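Local coordinates for protein metallo-beta-lactamase (PDB 4ZEJ) that probably hydrolyses the ring of beta-lactam antibiotics to give substituted beta-amino acids, using zinc ions held in its active site, at residues F132-G137 against N142-L147; F44-P49 against I152-C157; S122-V125 against E130-Y133. All coordinates share one frame; numbering follows the deposited sequence.

The three contacts lie in one chain of the metallo-beta-lactamase fold, in which two beta sheets pack together. Segment 44-49 comes first along the chain and 152-157 last, so interaction 2 brackets the other two. Interaction 3 pairs strands 121-124 and 129-132 at one border of the five-stranded sheet; Phe132 and Tyr133 then carry the chain into interaction 1, whose centre is about 9 Å from that of interaction 3 and which adds strand 144-147. Strand 152-156 follows as the next neighbour, and interaction 2, centred about 11 Å from interaction 1, packs it against strand 42-46 of the seven-stranded sheet. The series thus runs from the sheet border to the zinc ligand Cys157.

Interaction 1: residues F132-G137 against N142-L147; sequences FYPGGG and NVVVWL
Phe132 and Val144 form an antiparallel hydrogen-bonded pair at the end of strand 129-132 and the start of 144-147. Phe132 N donates to Val144 O (3.0 Å, 166°), and Val144 N returns a bond to Phe132 O (2.9 Å, 169°). Their side chains run side by side in the same direction, but packing here is loose: Phe132 CD2, at the ring edge, comes only to 4.1 Å from Val144 CG2, and the ring leads away to a partly exposed position.

Beyond this pair the loop closes down tightly. Tyr133 turns the edge of its ring to the neighbouring backbone, with CD1 3.2 Å from Asn142 O, while CG1 of Val143 reaches the same edge. Pro134 CD approaches that carbonyl oxygen as well, at 3.5 Å. The phenol is fixed at its far end by a hydrogen bond between Tyr133 OH and Ile140 O. Asn142 holds CG between its backbone N and carbonyl carbon (chi1 58°), which brings ND2 to 3.0 Å from Gly135 O in a weak, bent bond; OD1 accepts from Thr139 N. Glycines suit the turn: Gly135 adopts backbone angles that crowd a side chain, and one on Gly137 would have little room beside Asn142 OD1.

Asn142 O is buried without a hydrogen-bonding partner, so the C-H groups of Tyr133 and Pro134 probably offer its partial charge slight compensation. The OD1 bond to Thr139 N and the weaker ND2 bond to Gly135 O tie the amide to the loop on either side of the zinc ligand His138 in sequence, and probably limit its movement.

Interaction 2: residues F44-P49 against I152-C157; sequences FIVDTP and ILFGGC. With ZN (zinc ion), chain C.
Val46 and Phe154 face each other across the interior between the two sheets, their side chains sliding past one another in opposite directions. Val46 CG1 stands anti to the backbone N (chi1 -178°), Phe154 CG likewise lies opposite its own, and each side chain reaches into the space separating the strands. Val46 CG1 sits over one face of the ring, displaced toward its rim: it lies 4.0 Å from the ring centroid, 26° off the normal, and comes nearest to Phe154 CD2 at 3.6 Å. This is a CH-pi contact, for which a branched aliphatic residue and a flat aromatic one are well suited. Val145 of strand 144-147 touches both side chains and extends the apolar layer.

Asp47 meets the same ring in a different manner. Its OD2 lies near the ring plane, 3.1 Å from Phe154 CE2 and 3.5 Å from Phe154 CZ, so the carboxylate oxygen faces the C-H edge; the carboxylate plane is turned 62° from that of the ring. OD2 has stronger partners as well: a hydrogen bond with Thr75 OG1 and a salt bridge to Arg81 NH1. In the other segment Gly156 has a positive phi, readily adopted by glycine, just before Cys157, whose SG binds zinc at 2.2 Å together with Asp80 and His199.

Burying the Asp47 carboxylate beside an aromatic ring would probably be costly on its own. Here the Arg81 charge and the Thr75 hydroxyl probably bear most of its stabilisation, with the weakly positive ring edge adding to it, consistent with an ionised Asp47 lying near the zinc ligands His76 and Asp80.

Interaction 3: residues S122-V125 against E130-Y133; sequences STLV and EVFY
Val131 is turned so that CG1 lies opposite its main-chain nitrogen (chi1 -179°), which leaves CG2 beside that nitrogen and facing Leu124, whose CD1 meets it at 4.2 Å. Leu124 reaches across with CG beside its own backbone N (chi1 -77°) and an extended second torsion. The contact is one of methyl against methyl, fitting for two buried residues on the inner side of the sheet.

These residues belong to a beta hairpin, strand 121-124 turning back on 129-132 at the border of the five-stranded sheet, whose backbone bonds here join Ser122 and Val131. The two make a hydrogen-bonded pair: Val131 N reaches Ser122 O at 2.8 Å, almost straight at 178°, and Ser122 N bonds Val131 O at 2.9 Å. Ser122 O also receives a CA-H contact from Glu130, 3.5 Å from its CA.

Thr123 and Glu130, the non-hydrogen-bonded pair, turn to the other face, where polar side chains suit the greater exposure; the beta-branched Thr123 also suits a strand. Their meeting is slight, with Thr123 OG1 4.5 Å from Glu130 CG. Glu130 also lies against Trp146 and Pro148, whereas Leu124 packs on Phe44 and Val73 of the seven-stranded sheet.

Interaction 1: residues F132-G137 against N142-L147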
loop_
_atom_site.group_PDB
_atom_site.type_symbol
_atom_site.label_atom_id
_atom_site.label_comp_id
_atom_site.label_asym_id
_atom_site.label_seq_id
_atom_site.Cartn_x
_atom_site.Cartn_y
_atom_site.Cartn_z
ATOM N N PHE A 132 1.342 -6.456 8.767
ATOM C CA PHE A 132 2.042 -6.173 10.016
ATOM C C PHE A 132 2.007 -4.689 10.320
ATOM O O PHE A 132 2.235 -3.869 9.433
ATOM C CB PHE A 132 3.492 -6.646 9.907
ATOM C CG PHE A 132 4.345 -6.300 11.093
ATOM C CD1 PHE A 132 4.195 -6.984 12.297
ATOM C CD2 PHE A 132 5.315 -5.311 11.003
ATOM C CE1 PHE A 132 4.987 -6.680 13.389
ATOM C CE2 PHE A 132 6.110 -4.998 12.092
ATOM C CZ PHE A 132 5.951 -5.688 13.287
ATOM N N TYR A 133 1.723 -4.362 11.577
ATOM C CA TYR A 133 1.753 -2.991 12.063
ATOM C C TYR A 133 3.110 -2.743 12.726
ATOM O O TYR A 133 3.383 -3.317 13.775
ATOM C CB TYR A 133 0.625 -2.771 13.074
ATOM C CG TYR A 133 0.572 -1.373 13.619
ATOM C CD1 TYR A 133 0.333 -0.299 12.770
ATOM C CD2 TYR A 133 0.769 -1.114 14.969
ATOM C CE1 TYR A 133 0.288 0.995 13.246
ATOM C CE2 TYR A 133 0.716 0.183 15.460
ATOM C CZ TYR A 133 0.466 1.233 14.601
ATOM O OH TYR A 133 0.415 2.527 15.086
ATOM N N PRO A 134 3.961 -1.879 12.128
ATOM C CA PRO A 134 5.288 -1.585 12.675
ATOM C C PRO A 134 5.292 -0.513 13.752
ATOM O O PRO A 134 6.304 -0.345 14.444
ATOM C CB PRO A 134 6.042 -1.079 11.442
ATOM C CG PRO A 134 5.000 -0.335 10.686
ATOM C CD PRO A 134 3.733 -1.134 10.875
ATOM N N GLY A 135 4.179 0.205 13.896
ATOM C CA GLY A 135 4.091 1.376 14.760
ATOM C C GLY A 135 3.731 2.591 13.928
ATOM O O GLY A 135 3.705 2.522 12.694
ATOM N N GLY A 136 3.462 3.708 14.600
ATOM C CA GLY A 136 3.147 4.957 13.928
ATOM C C GLY A 136 4.283 5.449 13.033
ATOM O O GLY A 136 5.466 5.216 13.309
ATOM N N GLY A 137 3.916 6.105 11.943
ATOM C CA GLY A 137 4.891 6.691 11.028
ATOM C C GLY A 137 4.246 7.774 10.195
ATOM O O GLY A 137 3.963 8.878 10.699
ATOM N N ASN A 142 -0.807 3.118 9.590
ATOM C CA ASN A 142 -0.039 2.494 8.507
ATOM C C ASN A 142 0.439 1.058 8.786
ATOM O O ASN A 142 0.945 0.771 9.862
ATOM C CB ASN A 142 1.093 3.398 7.952
ATOM C CG ASN A 142 2.128 3.865 8.985
ATOM O OD1 ASN A 142 2.778 4.879 8.738
ATOM N ND2 ASN A 142 2.330 3.152 10.085
ATOM N N VAL A 143 0.249 0.170 7.815
ATOM C CA VAL A 143 0.719 -1.206 7.909
ATOM C C VAL A 143 1.545 -1.526 6.681
ATOM O O VAL A 143 1.414 -0.873 5.624
ATOM C CB VAL A 143 -0.436 -2.230 8.047
ATOM C CG1 VAL A 143 -1.183 -2.000 9.353
ATOM C CG2 VAL A 143 -1.410 -2.169 6.871
ATOM N N VAL A 144 2.383 -2.545 6.825
ATOM C CA VAL A 144 3.195 -3.057 5.728
ATOM C C VAL A 144 2.689 -4.463 5.381
ATOM O O VAL A 144 2.010 -5.111 6.194
ATOM C CB VAL A 144 4.717 -3.020 6.050
ATOM C CG1 VAL A 144 5.151 -1.600 6.384
ATOM C CG2 VAL A 144 5.088 -3.984 7.167
ATOM N N VAL A 145 2.986 -4.889 4.156
ATOM C CA VAL A 145 2.531 -6.167 3.608
ATOM C C VAL A 145 3.765 -6.939 3.170
ATOM O O VAL A 145 4.546 -6.461 2.338
ATOM C CB VAL A 145 1.525 -5.978 2.437
ATOM C CG1 VAL A 145 1.177 -7.304 1.756
ATOM C CG2 VAL A 145 0.273 -5.309 2.942
ATOM N N TRP A 146 3.939 -8.115 3.770
ATOM C CA TRP A 146 5.053 -9.010 3.494
ATOM C C TRP A 146 4.539 -10.163 2.666
ATOM O O TRP A 146 3.462 -10.736 2.964
ATOM C CB TRP A 146 5.672 -9.502 4.812
ATOM C CG TRP A 146 6.726 -10.580 4.704
ATOM C CD1 TRP A 146 6.640 -11.837 5.204
ATOM C CD2 TRP A 146 8.019 -10.485 4.081
ATOM N NE1 TRP A 146 7.792 -12.547 4.934
ATOM C CE2 TRP A 146 8.656 -11.737 4.247
ATOM C CE3 TRP A 146 8.700 -9.466 3.403
ATOM C CZ2 TRP A 146 9.943 -11.998 3.756
ATOM C CZ3 TRP A 146 9.979 -9.724 2.908
ATOM C CH2 TRP A 146 10.593 -10.978 3.101
ATOM N N LEU A 147 5.304 -10.486 1.626
ATOM C CA LEU A 147 4.988 -11.564 0.707
ATOM C C LEU A 147 6.095 -12.610 0.874
ATOM O O LEU A 147 7.116 -12.552 0.185
ATOM C CB LEU A 147 4.906 -11.025 -0.722
ATOM C CG LEU A 147 3.928 -9.847 -0.885
ATOM C CD1 LEU A 147 3.944 -9.334 -2.312
ATOM C CD2 LEU A 147 2.507 -10.215 -0.484
#

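Interaction 2: residues F44-P49 against I152-C157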
loop_
_atom_site.group_PDB
_atom_site.type_symbol
_atom_site.label_atom_id
_atom_site.label_comp_id
_atom_site.label_asym_id
_atom_site.label_seq_id
_atom_site.Cartn_x
_atom_site.Cartn_y
_atom_site.Cartn_z
ATOM N N PHE A 44 -4.807 -10.906 -5.820
ATOM C CA PHE A 44 -5.166 -10.057 -4.707
ATOM C C PHE A 44 -4.531 -8.688 -4.925
ATOM O O PHE A 44 -3.367 -8.589 -5.346
ATOM C CB PHE A 44 -4.708 -10.673 -3.383
ATOM C CG PHE A 44 -5.470 -10.177 -2.189
ATOM C CD1 PHE A 44 -6.635 -10.817 -1.776
ATOM C CD2 PHE A 44 -5.035 -9.072 -1.479
ATOM C CE1 PHE A 44 -7.349 -10.359 -0.674
ATOM C CE2 PHE A 44 -5.748 -8.605 -0.376
ATOM C CZ PHE A 44 -6.901 -9.255 0.024
ATOM N N ILE A 45 -5.302 -7.639 -4.641
ATOM C CA ILE A 45 -4.857 -6.267 -4.844
ATOM C C ILE A 45 -4.310 -5.702 -3.528
ATOM O O ILE A 45 -4.977 -5.789 -2.509
ATOM C CB ILE A 45 -6.028 -5.385 -5.379
ATOM C CG1 ILE A 45 -6.428 -5.831 -6.797
ATOM C CG2 ILE A 45 -5.645 -3.912 -5.387
ATOM C CD1 ILE A 45 -7.788 -5.346 -7.249
ATOM N N VAL A 46 -3.106 -5.123 -3.556
ATOM C CA VAL A 46 -2.538 -4.412 -2.410
ATOM C C VAL A 46 -2.592 -2.921 -2.755
ATOM O O VAL A 46 -1.830 -2.442 -3.610
ATOM C CB VAL A 46 -1.088 -4.859 -2.069
ATOM C CG1 VAL A 46 -0.572 -4.115 -0.842
ATOM C CG2 VAL A 46 -1.026 -6.371 -1.836
ATOM N N ASP A 47 -3.515 -2.225 -2.090
ATOM C CA ASP A 47 -3.883 -0.826 -2.326
ATOM C C ASP A 47 -4.569 -0.566 -3.669
ATOM O O ASP A 47 -4.167 -1.078 -4.701
ATOM C CB ASP A 47 -2.697 0.110 -2.111
ATOM C CG ASP A 47 -2.307 0.217 -0.650
ATOM O OD1 ASP A 47 -3.203 0.174 0.221
ATOM O OD2 ASP A 47 -1.110 0.410 -0.370
ATOM N N THR A 48 -5.627 0.237 -3.634
ATOM C CA THR A 48 -6.367 0.534 -4.833
ATOM C C THR A 48 -5.652 1.619 -5.625
ATOM O O THR A 48 -4.854 2.387 -5.061
ATOM C CB THR A 48 -7.815 0.990 -4.564
ATOM O OG1 THR A 48 -7.842 2.329 -4.052
ATOM C CG2 THR A 48 -8.525 0.048 -3.608
ATOM N N PRO A 49 -5.943 1.699 -6.932
ATOM C CA PRO A 49 -5.593 2.907 -7.668
ATOM C C PRO A 49 -6.292 4.126 -7.091
ATOM O O PRO A 49 -7.197 4.005 -6.262
ATOM C CB PRO A 49 -6.077 2.607 -9.081
ATOM C CG PRO A 49 -6.022 1.122 -9.175
ATOM C CD PRO A 49 -6.481 0.666 -7.826
ATOM N N ILE A 152 9.221 -9.966 -0.885
ATOM C CA ILE A 152 8.908 -8.567 -1.137
ATOM C C ILE A 152 8.220 -8.012 0.098
ATOM O O ILE A 152 7.277 -8.616 0.619
ATOM C CB ILE A 152 7.995 -8.393 -2.365
ATOM C CG1 ILE A 152 8.759 -8.760 -3.646
ATOM C CG2 ILE A 152 7.404 -6.969 -2.429
ATOM C CD1 ILE A 152 7.873 -8.883 -4.869
ATOM N N LEU A 153 8.688 -6.853 0.549
ATOM C CA LEU A 153 7.972 -6.054 1.516
ATOM C C LEU A 153 7.359 -4.863 0.797
ATOM O O LEU A 153 8.068 -4.037 0.231
ATOM C CB LEU A 153 8.915 -5.571 2.620
ATOM C CG LEU A 153 8.260 -4.801 3.753
ATOM C CD1 LEU A 153 7.349 -5.705 4.567
ATOM C CD2 LEU A 153 9.343 -4.157 4.617
ATOM N N PHE A 154 6.039 -4.807 0.793
ATOM C CA PHE A 154 5.323 -3.633 0.328
ATOM C C PHE A 154 5.184 -2.674 1.508
ATOM O O PHE A 154 4.427 -2.922 2.442
ATOM C CB PHE A 154 3.961 -4.006 -0.237
ATOM C CG PHE A 154 3.226 -2.830 -0.795
ATOM C CD1 PHE A 154 3.482 -2.383 -2.087
ATOM C CD2 PHE A 154 2.316 -2.136 -0.001
ATOM C CE1 PHE A 154 2.820 -1.276 -2.595
ATOM C CE2 PHE A 154 1.660 -1.033 -0.500
ATOM C CZ PHE A 154 1.914 -0.593 -1.788
ATOM N N GLY A 155 5.929 -1.577 1.459
ATOM C CA GLY A 155 5.976 -0.624 2.568
ATOM C C GLY A 155 4.830 0.366 2.599
ATOM O O GLY A 155 4.545 0.941 3.650
ATOM N N GLY A 156 4.190 0.606 1.457
ATOM C CA GLY A 156 3.231 1.684 1.337
ATOM C C GLY A 156 3.890 3.009 1.678
ATOM O O GLY A 156 5.112 3.172 1.540
ATOM N N CYS A 157 3.096 3.958 2.154
ATOM C CA CYS A 157 3.586 5.311 2.361
ATOM C C CYS A 157 4.398 5.445 3.661
ATOM O O CYS A 157 5.011 6.480 3.922
ATOM C CB CYS A 157 2.414 6.276 2.255
ATOM S SG CYS A 157 1.519 5.922 0.712
HETATM ZN ZN ZN C . 0.707 7.762 -0.156
#

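Interaction 3: residues S122-V125 against E130-Y133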
loop_
_atom_site.group_PDB
_atom_site.type_symbol
_atom_site.label_atom_id
_atom_site.label_comp_id
_atom_site.label_asym_id
_atom_site.label_seq_id
_atom_site.Cartn_x
_atom_site.Cartn_y
_atom_site.Cartn_z
ATOM N N SER A 122 -1.905 -9.884 10.801
ATOM C CA SER A 122 -2.966 -10.612 10.133
ATOM C C SER A 122 -2.394 -11.345 8.934
ATOM O O SER A 122 -1.333 -10.981 8.405
ATOM C CB SER A 122 -4.067 -9.658 9.672
ATOM O OG SER A 122 -4.784 -9.139 10.772
ATOM N N THR A 123 -3.122 -12.373 8.518
ATOM C CA THR A 123 -2.759 -13.223 7.409
ATOM C C THR A 123 -3.925 -13.258 6.412
ATOM O O THR A 123 -5.080 -13.449 6.806
ATOM C CB THR A 123 -2.437 -14.630 7.948
ATOM O OG1 THR A 123 -1.176 -14.582 8.621
ATOM C CG2 THR A 123 -2.355 -15.655 6.850
ATOM N N LEU A 124 -3.614 -13.086 5.130
ATOM C CA LEU A 124 -4.601 -13.168 4.050
ATOM C C LEU A 124 -4.211 -14.260 3.073
ATOM O O LEU A 124 -3.030 -14.579 2.926
ATOM C CB LEU A 124 -4.683 -11.834 3.301
ATOM C CG LEU A 124 -5.448 -10.697 3.968
ATOM C CD1 LEU A 124 -5.093 -9.380 3.296
ATOM C CD2 LEU A 124 -6.946 -10.960 3.901
ATOM N N VAL A 125 -5.208 -14.822 2.400
ATOM C CA VAL A 125 -4.997 -15.831 1.361
ATOM C C VAL A 125 -4.080 -16.982 1.842
ATOM O O VAL A 125 -3.054 -17.279 1.223
ATOM C CB VAL A 125 -4.462 -15.191 0.046
ATOM C CG1 VAL A 125 -4.696 -16.121 -1.145
ATOM C CG2 VAL A 125 -5.128 -13.846 -0.220
ATOM N N GLU A 130 0.968 -11.389 4.387
ATOM C CA GLU A 130 1.022 -11.072 5.800
ATOM C C GLU A 130 0.938 -9.565 5.972
ATOM O O GLU A 130 1.619 -8.828 5.263
ATOM C CB GLU A 130 2.295 -11.628 6.429
ATOM C CG GLU A 130 2.395 -13.148 6.301
ATOM C CD GLU A 130 3.581 -13.760 7.033
ATOM O OE1 GLU A 130 4.433 -13.020 7.569
ATOM O OE2 GLU A 130 3.651 -15.007 7.075
ATOM N N VAL A 131 0.109 -9.130 6.915
ATOM C CA VAL A 131 -0.087 -7.705 7.238
ATOM C C VAL A 131 0.487 -7.469 8.637
ATOM O O VAL A 131 0.168 -8.206 9.569
ATOM C CB VAL A 131 -1.577 -7.327 7.189
ATOM C CG1 VAL A 131 -1.790 -5.845 7.490
ATOM C CG2 VAL A 131 -2.158 -7.678 5.825
ATOM N N PHE A 132 1.342 -6.456 8.767
ATOM C CA PHE A 132 2.042 -6.173 10.016
ATOM C C PHE A 132 2.007 -4.689 10.320
ATOM O O PHE A 132 2.235 -3.869 9.433
ATOM C CB PHE A 132 3.492 -6.646 9.907
ATOM C CG PHE A 132 4.345 -6.300 11.093
ATOM C CD1 PHE A 132 4.195 -6.984 12.297
ATOM C CD2 PHE A 132 5.315 -5.311 11.003
ATOM C CE1 PHE A 132 4.987 -6.680 13.389
ATOM C CE2 PHE A 132 6.110 -4.998 12.092
ATOM C CZ PHE A 132 5.951 -5.688 13.287
ATOM N N TYR A 133 1.723 -4.362 11.577
ATOM C CA TYR A 133 1.753 -2.991 12.063
ATOM C C TYR A 133 3.110 -2.743 12.726
ATOM O O TYR A 133 3.383 -3.317 13.775
ATOM C CB TYR A 133 0.625 -2.771 13.074
ATOM C CG TYR A 133 0.572 -1.373 13.619
ATOM C CD1 TYR A 133 0.333 -0.299 12.770
ATOM C CD2 TYR A 133 0.769 -1.114 14.969
ATOM C CE1 TYR A 133 0.288 0.995 13.246
ATOM C CE2 TYR A 133 0.716 0.183 15.460
ATOM C CZ TYR A 133 0.466 1.233 14.601
ATOM O OH TYR A 133 0.415 2.527 15.086
#